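Local coordinates for protein fluvirucin B1 DH domain from module 1 (PDB 6OBV) that probably catalyses dehydration of a beta-hydroxyacyl intermediate to an alpha,beta-unsaturated thioester in the first module of the fluvirucin B1 polyketide synthase, at residues V35-P38 with M39-A42; L85-R88 with A89-V93; D162-W165 with P166-A170; A217-A220 with G221-I225. All coordinates share one frame; numbering follows the deposited sequence.

Interactions 1, 2 and 4 cluster on one side of the chain, whereas interaction 3 sits on the surface, its centre about 38 Å from that of interaction 1. Interaction 2 is the most buried: backbone bonds and one salt bridge within helix 79-92. Interaction 1 is a partly buried turn leading into strand 40-45 and packs directly on that helix, Met39 and Leu40 against Leu85. Interaction 4, the loop after helix 214-218, meets interaction 1 where Tyr223 touches Pro38 and Met39. Glu84 of helix 79-92 bonds to both His37 and the 224-225 backbone. Interaction 3 relies instead on aromatic-proline contact and a water bridge.

Interaction 1 (V35-P38 with M39-A42); sequences VDHP and MLGA
The ring of His37 folds back on its own turn: ND1 accepts the backbone N-H of Met39 at 3.1 Å, in a nearly straight bond (167° at the hydrogen) that reaches the ring 26° out of its plane. His37 NE2 bonds to Glu84 OE2, so both ring nitrogens are held. With CG anti to the backbone N (chi1 -172°), the imidazole lies alongside Met39, both side chains pointing the same way, and Met39 CE comes 4.0 Å from His37 CE1. Pro38 CD rests over one ring face, near the rim, and Pro38 O bonds to His63. The turn connects a beta hairpin of strands 33-34 and 40-45; its halves run nearly antiparallel, and a weak bond from Val35 N to Gly41 O lies at its strand end, 3.2 Å long. Between these bonds carbonyls crowd together: Leu40 O stands 3.0 Å from His37 O, two acceptors. Val35 reaches across with both methyls, CG2 lying 3.5 Å from Ala42 C. Thr55 of strand 52-58 pairs with both Gly41 and Ala42, a classic bulge. Helix 79-92 packs on this turn through Arg88, Leu54 of strand 52-58 touches Val35 and Leu40, and Ala42 meets Gln32 of the second subunit.

Interaction 2 (L85-R88 with A89-V93); sequences LAVR and AGDEV
Arg88 NH1 donates to Glu92 OE1 at 2.5 Å, an unusually short salt bridge between residues four apart, one helical turn. The bond is almost straight, 176° at the hydrogen, and enters the carboxylate oxygen nearly along its C-O axis while OE1 stays in the guanidinium plane. The two planes are turned only 21° from each other. Both chains bend at chi2 to achieve this: Arg88 leaves the backbone with CG anti to N and then turns at chi2 47°, and Glu92 turns likewise, bringing its carboxylate back toward the preceding turn. Glu92 OE1 uses one arm of the guanidinium, since Arg88 NH2 is farther off at 3.4 Å. Asp91 crosses the arginine at about a right angle; its OD2 lies 4.0 Å from Arg88 CD, and the opposite charges probably attract without touching. Arg88 and Glu92 belong to the last turns of helix 79-92, as in polyketide synthase dehydratases, whose double hot dog fold wraps a sheet round such a helix. Ala89 and Leu85 face strand 115-121, touching Val119 and Val121 and Leu117 respectively. Backbone bonds of 3.0 to 3.1 Å run from Ala89 N to Leu85 O, from Gly90 N to Ala86 O and from Asp91 N to Val87 O. The next, Glu92 N to Arg88 O, is weak, and Val93 N donates to Gly90 O.

Interaction 3 (D162-W165 with P166-A170); sequences DEQW and PPAGA
Trp165 and Pro166 are joined by a cis peptide bond, which folds the proline back over the indole. Pro166 CA stands over the face of the five-membered ring, 4.0 Å from its centroid and 23° off the normal, a CH-pi contact. The indole also runs side by side with Pro167, pointing the same way, with CE3 of Trp165 3.7 Å from Pro167 CD. With CG anti to the backbone N (chi1 -171°), the ring swings away from the water-bridged side of the loop, where Gln164 extends. Beyond CG the glutamine chain is stretched out, so that its amide reaches Ala168: NE2 lies 3.6 Å from Ala168 CB. One water joins the two residues, accepting from Ala168 N at 2.9 Å and donating weakly to Gln164 OE1. Pro167 CA makes a CA-H...O contact with Gln164 O at 3.3 Å. A type II turn from Pro167 to Ala170 follows, with Gly169 at positive phi. The loop joins strands 144-152 and 171-173, consistent with the linker between two hot dogs, and lies against strands 196-202 and 205-211: Trp165 NE1 bonds to Glu209, its ring meets Trp200 edge to face and Arg266 in a cation-pi contact, and Pro167 touches Phe207.

Interaction 4 (A217-A220 with G221-I225); sequences AAEA and GGYGI
Ala220 O accepts the backbone N-H of Tyr223, the firmer of two hydrogen bonds in this contact, at 3.1 Å. It closes a type I beta turn, Ala220 to Tyr223, with Gly221 and Gly222 at its corners. The bond is bent, and the donor comes from well above the carbonyl plane, 59° out of it, so a lone pair is not squarely used. The second is weak: Tyr223 OH donates to Glu219 OE1 over 3.5 Å. The other oxygen of that carboxylate, OE2, has a stronger partner in His226 NE2, so the glutamate divides its grip between the tyrosine and the histidine. Trp65 NE1 is a further, weak partner of the Tyr223 hydroxyl.

The turn follows helix 214-218 in the chain, and Gly221 and Gly222 carry it round to the GYGIHP sequence, which leads into helix 227-232. At His226 begins the HPALLD motif, which in related polyketide synthase dehydratases carries the catalytic aspartate, and the turn probably borders the active site here.

Contacts at the ring edge make up the rest. Glu219 O lies 3.3 Å from Tyr223 CD2, near the ring plane, and Glu219 OE1 3.4 Å from Tyr223 CE2. The carboxylate itself stands steeply across the ring, the two planes 77° apart, with Glu219 CD in the ring plane. Glu219 CG sits between the backbone N and the carbonyl carbon (chi1 51°), and a bend at chi2 then carries the acid to that edge.

Interaction 1 (V35-P38 with M39-A42)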
ATOM      1  N   VAL A  35       9.451  -1.258   6.007  1.00 36.63           N
ATOM      2  CA  VAL A  35      10.450  -2.104   5.361  1.00 37.08           C
ATOM      3  C   VAL A  35      11.767  -1.348   5.398  1.00 35.24           C
ATOM      4  O   VAL A  35      11.835  -0.199   4.940  1.00 31.09           O
ATOM      5  CB  VAL A  35      10.080  -2.448   3.904  1.00 36.81           C
ATOM      6  CG1 VAL A  35      11.167  -3.315   3.263  1.00 38.72           C
ATOM      7  CG2 VAL A  35       8.717  -3.130   3.811  1.00 32.80           C
ATOM      8  N   ASP A  36      12.807  -1.989   5.936  1.00 32.93           N
ATOM      9  CA  ASP A  36      14.139  -1.384   6.022  1.00 39.70           C
ATOM     10  C   ASP A  36      14.957  -1.810   4.807  1.00 40.62           C
ATOM     11  O   ASP A  36      15.635  -2.837   4.809  1.00 43.20           O
ATOM     12  CB  ASP A  36      14.838  -1.766   7.320  1.00 49.13           C
ATOM     13  CG  ASP A  36      16.210  -1.111   7.450  1.00 64.80           C
ATOM     14  OD1 ASP A  36      16.363   0.038   6.976  1.00 67.55           O
ATOM     15  OD2 ASP A  36      17.126  -1.730   8.041  1.00 75.12           O
ATOM     16  N   HIS A  37      14.906  -0.990   3.764  1.00 38.33           N
ATOM     17  CA  HIS A  37      15.564  -1.258   2.502  1.00 32.99           C
ATOM     18  C   HIS A  37      15.778   0.085   1.827  1.00 31.74           C
ATOM     19  O   HIS A  37      14.965   0.993   2.021  1.00 36.90           O
ATOM     20  CB  HIS A  37      14.705  -2.184   1.632  1.00 35.49           C
ATOM     21  CG  HIS A  37      15.398  -2.661   0.395  1.00 36.69           C
ATOM     22  ND1 HIS A  37      15.390  -1.947  -0.782  1.00 32.04           N
ATOM     23  CD2 HIS A  37      16.126  -3.776   0.155  1.00 32.48           C
ATOM     24  CE1 HIS A  37      16.088  -2.599  -1.695  1.00 30.52           C
ATOM     25  NE2 HIS A  37      16.537  -3.717  -1.155  1.00 37.26           N
ATOM     26  N   PRO A  38      16.866   0.266   1.060  1.00 33.13           N
ATOM     27  CA  PRO A  38      17.119   1.591   0.453  1.00 29.32           C
ATOM     28  C   PRO A  38      16.109   2.012  -0.604  1.00 29.06           C
ATOM     29  O   PRO A  38      15.976   3.213  -0.865  1.00 28.32           O
ATOM     30  CB  PRO A  38      18.525   1.438  -0.154  1.00 34.59           C
ATOM     31  CG  PRO A  38      19.180   0.355   0.656  1.00 28.45           C
ATOM     32  CD  PRO A  38      18.050  -0.612   0.969  1.00 37.56           C
ATOM     33  N   MET A  39      15.397   1.082  -1.238  1.00 25.42           N
ATOM     34  CA  MET A  39      14.483   1.452  -2.304  1.00 25.50           C
ATOM     35  C   MET A  39      13.028   1.220  -1.956  1.00 28.38           C
ATOM     36  O   MET A  39      12.159   1.790  -2.623  1.00 28.99           O
ATOM     37  CB  MET A  39      14.807   0.677  -3.595  1.00 25.21           C
ATOM     38  CG  MET A  39      16.249   0.803  -4.041  1.00 32.54           C
ATOM     39  SD  MET A  39      16.525   0.207  -5.727  1.00 33.22           S
ATOM     40  CE  MET A  39      16.387  -1.545  -5.519  1.00 29.73           C
ATOM     41  N   LEU A  40      12.746   0.396  -0.944  1.00 21.21           N
ATOM     42  CA  LEU A  40      11.386   0.115  -0.494  1.00 30.41           C
ATOM     43  C   LEU A  40      11.251   0.472   0.975  1.00 31.74           C
ATOM     44  O   LEU A  40      12.109   0.102   1.782  1.00 29.52           O
ATOM     45  CB  LEU A  40      11.032  -1.354  -0.671  1.00 28.51           C
ATOM     46  CG  LEU A  40      11.149  -1.865  -2.087  1.00 23.10           C
ATOM     47  CD1 LEU A  40      11.205  -3.352  -1.990  1.00 18.46           C
ATOM     48  CD2 LEU A  40       9.956  -1.373  -2.933  1.00 30.14           C
ATOM     49  N   GLY A  41      10.163   1.156   1.322  1.00 25.92           N
ATOM     50  CA  GLY A  41       9.955   1.621   2.672  1.00 26.88           C
ATOM     51  C   GLY A  41       8.675   1.157   3.346  1.00 33.05           C
ATOM     52  O   GLY A  41       8.487   1.443   4.536  1.00 36.88           O
ATOM     53  N   ALA A  42       7.791   0.445   2.635  1.00 26.07           N
ATOM     54  CA  ALA A  42       6.504   0.086   3.228  1.00 29.19           C
ATOM     55  C   ALA A  42       5.985  -1.236   2.676  1.00 31.53           C
ATOM     56  O   ALA A  42       6.128  -1.519   1.485  1.00 25.98           O
ATOM     57  CB  ALA A  42       5.465   1.189   2.992  1.00 29.47           C
TER

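Interaction 2 (L85-R88 with A89-V93)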
ATOM      1  N   LEU A  85      14.699  -5.839  -6.139  1.00 26.66           N
ATOM      2  CA  LEU A  85      13.364  -5.485  -5.668  1.00 26.96           C
ATOM      3  C   LEU A  85      12.508  -6.724  -5.466  1.00 26.04           C
ATOM      4  O   LEU A  85      11.830  -6.870  -4.438  1.00 30.40           O
ATOM      5  CB  LEU A  85      12.703  -4.539  -6.669  1.00 21.16           C
ATOM      6  CG  LEU A  85      13.246  -3.118  -6.590  1.00 22.43           C
ATOM      7  CD1 LEU A  85      12.724  -2.222  -7.706  1.00 19.12           C
ATOM      8  CD2 LEU A  85      12.930  -2.508  -5.209  1.00 20.87           C
ATOM      9  N   ALA A  86      12.526  -7.626  -6.448  1.00 22.72           N
ATOM     10  CA  ALA A  86      11.728  -8.838  -6.373  1.00 22.98           C
ATOM     11  C   ALA A  86      12.178  -9.725  -5.211  1.00 28.63           C
ATOM     12  O   ALA A  86      11.351 -10.304  -4.502  1.00 25.56           O
ATOM     13  CB  ALA A  86      11.816  -9.590  -7.708  1.00 22.59           C
ATOM     14  N   VAL A  87      13.487  -9.842  -4.991  1.00 23.90           N
ATOM     15  CA  VAL A  87      13.956 -10.705  -3.911  1.00 22.69           C
ATOM     16  C   VAL A  87      13.585 -10.119  -2.550  1.00 26.59           C
ATOM     17  O   VAL A  87      13.140 -10.844  -1.650  1.00 33.04           O
ATOM     18  CB  VAL A  87      15.467 -10.949  -4.050  1.00 21.09           C
ATOM     19  CG1 VAL A  87      16.021 -11.475  -2.726  1.00 33.31           C
ATOM     20  CG2 VAL A  87      15.722 -11.960  -5.174  1.00 23.84           C
ATOM     21  N   ARG A  88      13.737  -8.801  -2.381  1.00 22.48           N
ATOM     22  CA  ARG A  88      13.360  -8.184  -1.114  1.00 20.82           C
ATOM     23  C   ARG A  88      11.882  -8.401  -0.806  1.00 27.08           C
ATOM     24  O   ARG A  88      11.508  -8.643   0.349  1.00 30.19           O
ATOM     25  CB  ARG A  88      13.690  -6.694  -1.136  1.00 30.56           C
ATOM     26  CG  ARG A  88      13.532  -5.999   0.219  1.00 29.56           C
ATOM     27  CD  ARG A  88      14.182  -6.813   1.308  1.00 31.87           C
ATOM     28  NE  ARG A  88      14.018  -6.197   2.630  1.00 39.10           N
ATOM     29  CZ  ARG A  88      12.935  -6.320   3.393  1.00 36.62           C
ATOM     30  NH1 ARG A  88      11.901  -7.041   2.982  1.00 31.20           N
ATOM     31  NH2 ARG A  88      12.885  -5.725   4.578  1.00 45.31           N
ATOM     32  N   ALA A  89      11.019  -8.334  -1.824  1.00 26.06           N
ATOM     33  CA  ALA A  89       9.607  -8.613  -1.576  1.00 27.22           C
ATOM     34  C   ALA A  89       9.408 -10.076  -1.214  1.00 27.00           C
ATOM     35  O   ALA A  89       8.600 -10.404  -0.340  1.00 30.11           O
ATOM     36  CB  ALA A  89       8.772  -8.235  -2.795  1.00 22.94           C
ATOM     37  N   GLY A  90      10.169 -10.969  -1.849  1.00 28.03           N
ATOM     38  CA  GLY A  90      10.137 -12.363  -1.448  1.00 28.49           C
ATOM     39  C   GLY A  90      10.441 -12.580   0.023  1.00 29.75           C
ATOM     40  O   GLY A  90       9.779 -13.385   0.687  1.00 34.61           O
ATOM     41  N   ASP A  91      11.471 -11.898   0.551  1.00 29.11           N
ATOM     42  CA  ASP A  91      11.789 -12.045   1.972  1.00 31.16           C
ATOM     43  C   ASP A  91      10.622 -11.636   2.851  1.00 34.25           C
ATOM     44  O   ASP A  91      10.425 -12.194   3.935  1.00 33.37           O
ATOM     45  CB  ASP A  91      12.985 -11.185   2.364  1.00 36.97           C
ATOM     46  CG  ASP A  91      14.216 -11.546   1.624  1.00 42.15           C
ATOM     47  OD1 ASP A  91      14.303 -12.701   1.166  1.00 45.93           O
ATOM     48  OD2 ASP A  91      15.085 -10.661   1.492  1.00 42.73           O
ATOM     49  N   GLU A  92       9.865 -10.631   2.421  1.00 28.41           N
ATOM     50  CA  GLU A  92       8.811 -10.101   3.261  1.00 29.13           C
ATOM     51  C   GLU A  92       7.672 -11.094   3.407  1.00 35.39           C
ATOM     52  O   GLU A  92       6.935 -11.032   4.394  1.00 41.62           O
ATOM     53  CB  GLU A  92       8.332  -8.767   2.671  1.00 32.12           C
ATOM     54  CG  GLU A  92       7.693  -7.805   3.678  1.00 40.93           C
ATOM     55  CD  GLU A  92       8.683  -7.265   4.710  1.00 41.87           C
ATOM     56  OE1 GLU A  92       9.921  -7.322   4.485  1.00 39.06           O
ATOM     57  OE2 GLU A  92       8.201  -6.767   5.749  1.00 44.18           O
ATOM     58  N   VAL A  93       7.528 -12.028   2.468  1.00 35.42           N
ATOM     59  CA  VAL A  93       6.471 -13.034   2.522  1.00 37.19           C
ATOM     60  C   VAL A  93       7.037 -14.439   2.738  1.00 36.78           C
ATOM     61  O   VAL A  93       6.345 -15.419   2.488  1.00 40.38           O
ATOM     62  CB  VAL A  93       5.581 -12.986   1.266  1.00 39.96           C
ATOM     63  CG1 VAL A  93       4.667 -11.765   1.294  1.00 41.39           C
ATOM     64  CG2 VAL A  93       6.412 -12.992   0.018  1.00 37.67           C
TER

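Interaction 3 (D162-W165 with P166-A170)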
ATOM      1  N   ASP A 162      34.640 -24.802  -3.646  1.00108.92           N
ATOM      2  CA  ASP A 162      35.993 -25.321  -3.795  1.00114.98           C
ATOM      3  C   ASP A 162      36.936 -24.209  -4.211  1.00108.68           C
ATOM      4  O   ASP A 162      36.664 -23.457  -5.157  1.00102.90           O
ATOM      5  CB  ASP A 162      36.019 -26.468  -4.798  1.00122.78           C
ATOM      6  CG  ASP A 162      35.724 -27.808  -4.143  1.00131.14           C
ATOM      7  OD1 ASP A 162      34.842 -27.857  -3.261  1.00131.51           O
ATOM      8  OD2 ASP A 162      36.385 -28.812  -4.495  1.00136.68           O
ATOM      9  N   GLU A 163      38.040 -24.096  -3.482  1.00 77.45           N
ATOM     10  CA  GLU A 163      38.827 -22.871  -3.510  1.00 78.03           C
ATOM     11  C   GLU A 163      40.319 -23.172  -3.569  1.00 73.12           C
ATOM     12  O   GLU A 163      40.963 -23.427  -2.544  1.00 77.88           O
ATOM     13  CB  GLU A 163      38.501 -21.987  -2.309  1.00 88.64           C
ATOM     14  CG  GLU A 163      38.669 -20.481  -2.572  1.00 94.51           C
ATOM     15  CD  GLU A 163      38.757 -19.654  -1.291  1.00 98.25           C
ATOM     16  OE1 GLU A 163      37.767 -19.641  -0.528  1.00100.30           O
ATOM     17  OE2 GLU A 163      39.815 -19.020  -1.052  1.00 97.13           O
ATOM     18  N   GLN A 164      40.851 -23.155  -4.778  1.00 62.79           N
ATOM     19  CA  GLN A 164      41.965 -22.276  -5.073  1.00 57.09           C
ATOM     20  C   GLN A 164      41.322 -21.073  -5.743  1.00 47.51           C
ATOM     21  O   GLN A 164      40.446 -21.240  -6.599  1.00 46.37           O
ATOM     22  CB  GLN A 164      43.032 -22.905  -5.974  1.00 50.48           C
ATOM     23  CG  GLN A 164      43.319 -24.354  -5.722  1.00 62.06           C
ATOM     24  CD  GLN A 164      43.983 -25.031  -6.904  1.00 66.76           C
ATOM     25  OE1 GLN A 164      43.684 -26.182  -7.221  1.00 77.52           O
ATOM     26  NE2 GLN A 164      44.905 -24.323  -7.556  1.00 62.59           N
ATOM     27  N   TRP A 165      41.678 -19.870  -5.301  1.00 45.27           N
ATOM     28  CA  TRP A 165      41.191 -18.684  -5.995  1.00 45.05           C
ATOM     29  C   TRP A 165      42.376 -17.890  -6.521  1.00 49.11           C
ATOM     30  O   TRP A 165      43.206 -17.422  -5.722  1.00 55.00           O
ATOM     31  CB  TRP A 165      40.316 -17.796  -5.119  1.00 36.37           C
ATOM     32  CG  TRP A 165      39.683 -16.726  -5.956  1.00 31.53           C
ATOM     33  CD1 TRP A 165      40.077 -15.424  -6.060  1.00 37.10           C
ATOM     34  CD2 TRP A 165      38.574 -16.880  -6.846  1.00 37.18           C
ATOM     35  NE1 TRP A 165      39.264 -14.746  -6.940  1.00 37.90           N
ATOM     36  CE2 TRP A 165      38.337 -15.622  -7.445  1.00 36.05           C
ATOM     37  CE3 TRP A 165      37.750 -17.957  -7.187  1.00 33.77           C
ATOM     38  CZ2 TRP A 165      37.308 -15.413  -8.369  1.00 32.65           C
ATOM     39  CZ3 TRP A 165      36.741 -17.751  -8.104  1.00 28.81           C
ATOM     40  CH2 TRP A 165      36.522 -16.485  -8.682  1.00 33.27           C
ATOM     41  N   PRO A 166      42.498 -17.709  -7.846  1.00 48.43           N
ATOM     42  CA  PRO A 166      41.513 -18.218  -8.817  1.00 47.69           C
ATOM     43  C   PRO A 166      41.715 -19.712  -9.098  1.00 39.90           C
ATOM     44  O   PRO A 166      42.775 -20.242  -8.770  1.00 42.73           O
ATOM     45  CB  PRO A 166      41.783 -17.368 -10.060  1.00 47.30           C
ATOM     46  CG  PRO A 166      43.277 -17.085  -9.971  1.00 48.67           C
ATOM     47  CD  PRO A 166      43.617 -17.004  -8.500  1.00 49.46           C
ATOM     48  N   PRO A 167      40.704 -20.380  -9.653  1.00 38.61           N
ATOM     49  CA  PRO A 167      40.806 -21.831  -9.861  1.00 44.32           C
ATOM     50  C   PRO A 167      42.017 -22.205 -10.697  1.00 42.45           C
ATOM     51  O   PRO A 167      42.527 -21.404 -11.484  1.00 44.12           O
ATOM     52  CB  PRO A 167      39.505 -22.172 -10.592  1.00 41.03           C
ATOM     53  CG  PRO A 167      38.553 -21.157 -10.087  1.00 36.67           C
ATOM     54  CD  PRO A 167      39.342 -19.886  -9.916  1.00 38.06           C
ATOM     55  N   ALA A 168      42.472 -23.439 -10.520  1.00 38.01           N
ATOM     56  CA  ALA A 168      43.588 -23.934 -11.312  1.00 40.66           C
ATOM     57  C   ALA A 168      43.232 -23.904 -12.794  1.00 45.32           C
ATOM     58  O   ALA A 168      42.068 -24.049 -13.182  1.00 47.67           O
ATOM     59  CB  ALA A 168      43.977 -25.350 -10.881  1.00 43.25           C
ATOM     60  N   GLY A 169      44.247 -23.676 -13.624  1.00 50.97           N
ATOM     61  CA  GLY A 169      44.043 -23.570 -15.052  1.00 54.77           C
ATOM     62  C   GLY A 169      43.493 -22.247 -15.551  1.00 53.11           C
ATOM     63  O   GLY A 169      43.348 -22.084 -16.768  1.00 66.70           O
ATOM     64  N   ALA A 170      43.189 -21.294 -14.671  1.00 45.79           N
ATOM     65  CA  ALA A 170      42.623 -20.012 -15.091  1.00 39.92           C
ATOM     66  C   ALA A 170      43.734 -19.034 -15.453  1.00 40.58           C
ATOM     67  O   ALA A 170      44.700 -18.868 -14.699  1.00 43.76           O
ATOM     68  CB  ALA A 170      41.737 -19.417 -13.997  1.00 39.11           C
TER
HETATM   69  O   HOH W   1      40.862 -25.157  -8.843  1.00 42.52           O

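Interaction 4 (A217-A220 with G221-I225)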
ATOM      1  N   ALA A 217      29.793   1.328  -1.632  1.00 43.52           N
ATOM      2  CA  ALA A 217      30.181   0.437  -0.542  1.00 45.60           C
ATOM      3  C   ALA A 217      29.599   0.889   0.790  1.00 47.61           C
ATOM      4  O   ALA A 217      29.283   0.052   1.642  1.00 50.44           O
ATOM      5  CB  ALA A 217      31.705   0.353  -0.441  1.00 47.13           C
ATOM      6  N   ALA A 218      29.448   2.204   0.986  1.00 45.94           N
ATOM      7  CA  ALA A 218      28.917   2.714   2.245  1.00 48.94           C
ATOM      8  C   ALA A 218      27.452   2.345   2.443  1.00 54.99           C
ATOM      9  O   ALA A 218      27.004   2.192   3.584  1.00 59.90           O
ATOM     10  CB  ALA A 218      29.076   4.230   2.308  1.00 47.14           C
ATOM     11  N   GLU A 219      26.685   2.227   1.364  1.00 52.81           N
ATOM     12  CA  GLU A 219      25.269   1.910   1.467  1.00 55.29           C
ATOM     13  C   GLU A 219      24.971   0.463   1.085  1.00 50.93           C
ATOM     14  O   GLU A 219      23.803   0.092   0.968  1.00 59.14           O
ATOM     15  CB  GLU A 219      24.439   2.883   0.607  1.00 59.09           C
ATOM     16  CG  GLU A 219      24.910   3.032  -0.851  1.00 60.42           C
ATOM     17  CD  GLU A 219      23.773   3.288  -1.861  1.00 63.86           C
ATOM     18  OE1 GLU A 219      22.578   3.327  -1.473  1.00 66.58           O
ATOM     19  OE2 GLU A 219      24.077   3.428  -3.067  1.00 58.35           O
ATOM     20  N   ALA A 220      25.997  -0.370   0.909  1.00 45.92           N
ATOM     21  CA  ALA A 220      25.754  -1.715   0.396  1.00 42.43           C
ATOM     22  C   ALA A 220      25.121  -2.631   1.440  1.00 38.46           C
ATOM     23  O   ALA A 220      24.419  -3.582   1.075  1.00 34.07           O
ATOM     24  CB  ALA A 220      27.057  -2.321  -0.130  1.00 43.98           C
ATOM     25  N   GLY A 221      25.353  -2.364   2.730  1.00 38.94           N
ATOM     26  CA  GLY A 221      24.851  -3.243   3.776  1.00 40.03           C
ATOM     27  C   GLY A 221      23.337  -3.356   3.818  1.00 42.19           C
ATOM     28  O   GLY A 221      22.800  -4.393   4.226  1.00 36.53           O
ATOM     29  N   GLY A 222      22.629  -2.309   3.389  1.00 39.17           N
ATOM     30  CA  GLY A 222      21.179  -2.338   3.359  1.00 37.29           C
ATOM     31  C   GLY A 222      20.570  -3.062   2.177  1.00 37.55           C
ATOM     32  O   GLY A 222      19.382  -3.402   2.210  1.00 33.88           O
ATOM     33  N   TYR A 223      21.341  -3.303   1.130  1.00 35.27           N
ATOM     34  CA  TYR A 223      20.820  -4.053   0.006  1.00 31.56           C
ATOM     35  C   TYR A 223      20.944  -5.546   0.278  1.00 36.63           C
ATOM     36  O   TYR A 223      21.787  -5.990   1.058  1.00 36.46           O
ATOM     37  CB  TYR A 223      21.558  -3.675  -1.277  1.00 23.98           C
ATOM     38  CG  TYR A 223      21.193  -2.284  -1.783  1.00 32.51           C
ATOM     39  CD1 TYR A 223      20.055  -2.082  -2.565  1.00 29.38           C
ATOM     40  CD2 TYR A 223      21.980  -1.182  -1.482  1.00 37.37           C
ATOM     41  CE1 TYR A 223      19.704  -0.829  -3.034  1.00 25.56           C
ATOM     42  CE2 TYR A 223      21.642   0.082  -1.949  1.00 39.01           C
ATOM     43  CZ  TYR A 223      20.505   0.248  -2.730  1.00 35.72           C
ATOM     44  OH  TYR A 223      20.163   1.503  -3.182  1.00 36.78           O
ATOM     45  N   GLY A 224      20.057  -6.314  -0.349  1.00 34.87           N
ATOM     46  CA  GLY A 224      20.286  -7.736  -0.492  1.00 23.88           C
ATOM     47  C   GLY A 224      21.598  -7.963  -1.221  1.00 25.37           C
ATOM     48  O   GLY A 224      22.499  -8.624  -0.706  1.00 27.67           O
ATOM     49  N   ILE A 225      21.712  -7.412  -2.429  1.00 23.81           N
ATOM     50  CA  ILE A 225      22.997  -7.218  -3.094  1.00 23.76           C
ATOM     51  C   ILE A 225      22.887  -5.936  -3.909  1.00 29.01           C
ATOM     52  O   ILE A 225      21.947  -5.777  -4.702  1.00 23.64           O
ATOM     53  CB  ILE A 225      23.415  -8.430  -3.959  1.00 21.87           C
ATOM     54  CG1 ILE A 225      24.872  -8.225  -4.418  1.00 24.78           C
ATOM     55  CG2 ILE A 225      22.425  -8.647  -5.141  1.00 19.62           C
ATOM     56  CD1 ILE A 225      25.606  -9.431  -5.020  1.00 27.38           C
TER